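PDB 6DHX: TipC2 from Streptococcus intermedius B196, which probably protects its producer by binding and neutralising a cognate antibacterial toxin exported by the type VII secretion system. Local coordinates for residues E135-T138 with Q139-Y143; Y147-T150 with A151-D155. All blocks are in the same frame, centred on the assembly; numbering follows the deposited sequence.

Both contacts sit at helix N-termini, and they follow one another along the chain: interaction 1 starts helix 137-146 and interaction 2 starts helix 151-173; the centres of the two contacts lie about 13 Å apart. Each uses an N-cap side chain, Asp136 in the first and Thr150 in the second, but the caps differ in kind. Asp136 receives two weak bonds on one oxygen, whereas Thr150 and Asp153 exchange bonds in a capping box. Both sites are at the surface, with centres about 20 and 18 Å from that of the chain. The C-terminal region adjoins both: Trp195 meets Arg141 of interaction 1 and Ala151 of interaction 2.

Interaction 1 of 2, residues E135-T138 with Q139-Y143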
# COMPACT_ATOMS: atom_id res chain seq x y z
N GLU A 135 -13.49 -7.05 7.21
CA GLU A 135 -12.99 -7.48 5.91
C GLU A 135 -13.95 -8.38 5.16
O GLU A 135 -13.80 -8.53 3.94
CB GLU A 135 -11.64 -8.23 6.05
CG GLU A 135 -11.27 -8.61 7.46
CD GLU A 135 -10.04 -7.85 7.96
OE1 GLU A 135 -9.24 -8.44 8.72
OE2 GLU A 135 -9.87 -6.67 7.60
N ASP A 136 -14.95 -8.95 5.81
CA ASP A 136 -15.90 -9.79 5.09
C ASP A 136 -16.58 -9.03 3.96
O ASP A 136 -17.13 -7.95 4.17
CB ASP A 136 -16.95 -10.33 6.08
CG ASP A 136 -18.03 -11.17 5.38
OD1 ASP A 136 -19.06 -10.59 4.98
OD2 ASP A 136 -17.80 -12.39 5.23
N GLU A 137 -16.56 -9.61 2.76
CA GLU A 137 -17.01 -8.87 1.58
C GLU A 137 -18.43 -8.31 1.74
O GLU A 137 -18.70 -7.16 1.37
CB GLU A 137 -16.96 -9.76 0.34
CG GLU A 137 -17.28 -9.01 -0.93
CD GLU A 137 -16.65 -9.68 -2.15
OE1 GLU A 137 -15.39 -9.82 -2.19
OE2 GLU A 137 -17.43 -10.09 -3.04
N THR A 138 -19.37 -9.12 2.24
CA THR A 138 -20.74 -8.63 2.32
C THR A 138 -20.82 -7.42 3.25
O THR A 138 -21.53 -6.45 2.97
CB THR A 138 -21.68 -9.72 2.83
OG1 THR A 138 -21.49 -10.92 2.08
CG2 THR A 138 -23.12 -9.20 2.71
N GLN A 139 -20.12 -7.49 4.39
CA GLN A 139 -20.15 -6.37 5.33
C GLN A 139 -19.49 -5.14 4.71
O GLN A 139 -20.04 -4.03 4.80
CB GLN A 139 -19.43 -6.77 6.63
CG GLN A 139 -20.26 -7.74 7.53
CD GLN A 139 -21.08 -6.98 8.56
OE1 GLN A 139 -20.58 -5.99 9.14
NE2 GLN A 139 -22.32 -7.40 8.78
N VAL A 140 -18.34 -5.33 4.07
CA VAL A 140 -17.65 -4.19 3.46
C VAL A 140 -18.55 -3.51 2.44
O VAL A 140 -18.73 -2.28 2.46
CB VAL A 140 -16.33 -4.64 2.82
CG1 VAL A 140 -15.72 -3.45 1.96
CG2 VAL A 140 -15.30 -5.05 3.89
N ARG A 141 -19.14 -4.30 1.53
CA ARG A 141 -20.01 -3.71 0.52
C ARG A 141 -21.22 -3.00 1.14
O ARG A 141 -21.67 -1.98 0.60
CB ARG A 141 -20.46 -4.76 -0.50
CG ARG A 141 -19.28 -5.27 -1.34
CD ARG A 141 -19.73 -6.32 -2.36
NE ARG A 141 -20.47 -5.72 -3.47
CZ ARG A 141 -20.92 -6.40 -4.54
NH1 ARG A 141 -20.70 -7.71 -4.65
NH2 ARG A 141 -21.54 -5.76 -5.52
N ALA A 142 -21.75 -3.49 2.27
CA ALA A 142 -22.85 -2.77 2.91
C ALA A 142 -22.43 -1.37 3.36
O ALA A 142 -23.20 -0.40 3.22
CB ALA A 142 -23.42 -3.57 4.09
N TYR A 143 -21.23 -1.25 3.95
CA TYR A 143 -20.75 0.07 4.34
C TYR A 143 -20.55 0.94 3.12
O TYR A 143 -20.87 2.14 3.14
CB TYR A 143 -19.44 -0.03 5.13
CG TYR A 143 -19.63 -0.45 6.55
CD1 TYR A 143 -20.02 0.47 7.52
CD2 TYR A 143 -19.48 -1.79 6.91
CE1 TYR A 143 -20.24 0.07 8.83
CE2 TYR A 143 -19.70 -2.21 8.20
CZ TYR A 143 -20.06 -1.28 9.16
OH TYR A 143 -20.25 -1.72 10.45
O HOH W 1 -20.15 -9.72 -2.88
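The N-terminal turn of helix 137-146 is capped by Asp136, whose OD1 accepts from Gln139 N at 3.3 Å, a weak bond with an N-H...O angle of 159°. The same oxygen also takes a weak, more bent bond from Thr138 N, so one carboxylate atom gathers two amides of the first turn. With CG anti to the backbone N (chi1 177°) and beside its carbonyl carbon, the Asp136 carboxylate leans forward toward the amides of Thr138 and Gln139. Regular helical bonding starts at once: Val140 N donates to Asp136 O and Arg141 N to Glu137 O, each over 2.9 Å and nearly straight. Ala142 N then reaches Thr138 O at 3.0 Å.

One turn apart, Glu137 and Arg141 run side by side in the same direction, with Glu137 CG 3.9 Å from Arg141 CD. Glu137 OE2 and Arg141 NH1 remain 4.4 Å apart, beyond a salt bridge. The carboxylate and guanidinium planes are inclined by 65°. A water joins them, donating to Glu137 OE2 and accepting from Arg141 NH1 in the guanidinium plane. Glu137 OE1 is hydrogen-bonded to Gln191 NE2, and Arg141 makes a cation-pi contact with Trp195, which ties this flank to the C-terminal segment. Buried Val140 rests on Val121 of strand 116-127, its CG2 3.4 Å from Asp136 O.

Interaction 2 of 2, residues Y147-T150 with A151-D155; sequences YGIT and AKDLD
Thr150 and Asp153 form a capping box at the start of helix 151-173, each side chain accepting from the other's backbone amide. Asp153 N donates to Thr150 OG1 at 3.0 Å with an angle of 157°. In return, Thr150 N donates to Asp153 OD2 at 3.0 Å and 173°, approaching from above the carboxylate plane. The Thr150 hydroxyl sits between its own backbone N and carbonyl carbon (chi1 65°), which directs OG1 at Asp153 N. Thr150 O in turn accepts from Leu154 N at 2.9 Å, opening the regular helical ladder.

Before the cap, Gly148 adopts positive phi as the C-prime residue of a Schellman motif that ends helix 137-146, with Gly148 N hydrogen-bonded to Lys145 O and Ile149 N to Leu144 O. Ile149 CG2 then meets Leu154 CD2 at 3.8 Å, the two side chains crossing at about a right angle. Ile98 of strand 89-99 packs against Ile149 and Ile106 of strand 102-111 against Leu154.

The amides of Gly148, Ile149, Thr150, Asp153 and Leu154 each have a named acceptor across the junction. The Thr150 N-H and the nearby helix N-terminus would both tend to favour the charged form of the Asp153 carboxylate, against the Gly148 carbonyl oxygen close to OD2.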
# COMPACT_ATOMS: atom_id res chain seq x y z
N TYR A 147 -22.56 4.62 2.36
CA TYR A 147 -21.93 5.91 2.19
C TYR A 147 -21.77 6.31 0.73
O TYR A 147 -21.07 7.30 0.45
CB TYR A 147 -20.60 5.92 2.94
CG TYR A 147 -20.85 5.84 4.43
CD1 TYR A 147 -21.41 6.92 5.10
CD2 TYR A 147 -20.56 4.70 5.15
CE1 TYR A 147 -21.69 6.86 6.45
CE2 TYR A 147 -20.85 4.63 6.52
CZ TYR A 147 -21.39 5.72 7.16
OH TYR A 147 -21.67 5.68 8.50
N GLY A 148 -22.40 5.60 -0.19
CA GLY A 148 -22.37 5.96 -1.60
C GLY A 148 -21.04 5.83 -2.32
O GLY A 148 -20.73 6.62 -3.20
N ILE A 149 -20.25 4.82 -1.98
CA ILE A 149 -18.95 4.61 -2.60
C ILE A 149 -19.07 3.51 -3.65
O ILE A 149 -19.33 2.35 -3.31
CB ILE A 149 -17.90 4.24 -1.55
CG1 ILE A 149 -17.88 5.34 -0.49
CG2 ILE A 149 -16.54 4.03 -2.22
CD1 ILE A 149 -16.99 5.04 0.63
N THR A 150 -18.85 3.86 -4.91
CA THR A 150 -18.99 2.91 -6.01
C THR A 150 -17.66 2.28 -6.36
O THR A 150 -16.59 2.74 -5.93
CB THR A 150 -19.56 3.61 -7.24
OG1 THR A 150 -18.62 4.58 -7.70
CG2 THR A 150 -20.91 4.30 -6.90
N ALA A 151 -17.71 1.24 -7.19
CA ALA A 151 -16.45 0.70 -7.72
C ALA A 151 -15.66 1.77 -8.46
O ALA A 151 -14.42 1.81 -8.40
CB ALA A 151 -16.74 -0.49 -8.63
N LYS A 152 -16.36 2.66 -9.18
CA LYS A 152 -15.67 3.74 -9.88
C LYS A 152 -15.01 4.69 -8.89
O LYS A 152 -13.90 5.19 -9.14
CB LYS A 152 -16.66 4.46 -10.80
CG LYS A 152 -16.04 5.14 -11.99
CD LYS A 152 -16.93 4.97 -13.23
CE LYS A 152 -17.84 6.14 -13.43
NZ LYS A 152 -18.77 5.91 -14.58
N ASP A 153 -15.65 4.93 -7.74
CA ASP A 153 -15.00 5.71 -6.69
C ASP A 153 -13.75 5.01 -6.15
O ASP A 153 -12.74 5.66 -5.85
CB ASP A 153 -15.98 5.98 -5.55
CG ASP A 153 -17.17 6.84 -5.98
OD1 ASP A 153 -17.03 7.65 -6.93
OD2 ASP A 153 -18.24 6.71 -5.37
N LEU A 154 -13.82 3.68 -5.95
CA LEU A 154 -12.64 2.97 -5.48
C LEU A 154 -11.48 3.10 -6.48
O LEU A 154 -10.32 3.30 -6.08
CB LEU A 154 -12.95 1.50 -5.25
CG LEU A 154 -13.99 1.25 -4.16
CD1 LEU A 154 -14.32 -0.23 -4.08
CD2 LEU A 154 -13.50 1.79 -2.82
N ASP A 155 -11.79 3.00 -7.77
CA ASP A 155 -10.77 3.22 -8.80
C ASP A 155 -10.19 4.62 -8.69
O ASP A 155 -8.98 4.80 -8.82
CB ASP A 155 -11.36 3.04 -10.20
CG ASP A 155 -11.70 1.59 -10.52
OD1 ASP A 155 -11.05 0.68 -9.97
OD2 ASP A 155 -12.64 1.37 -11.31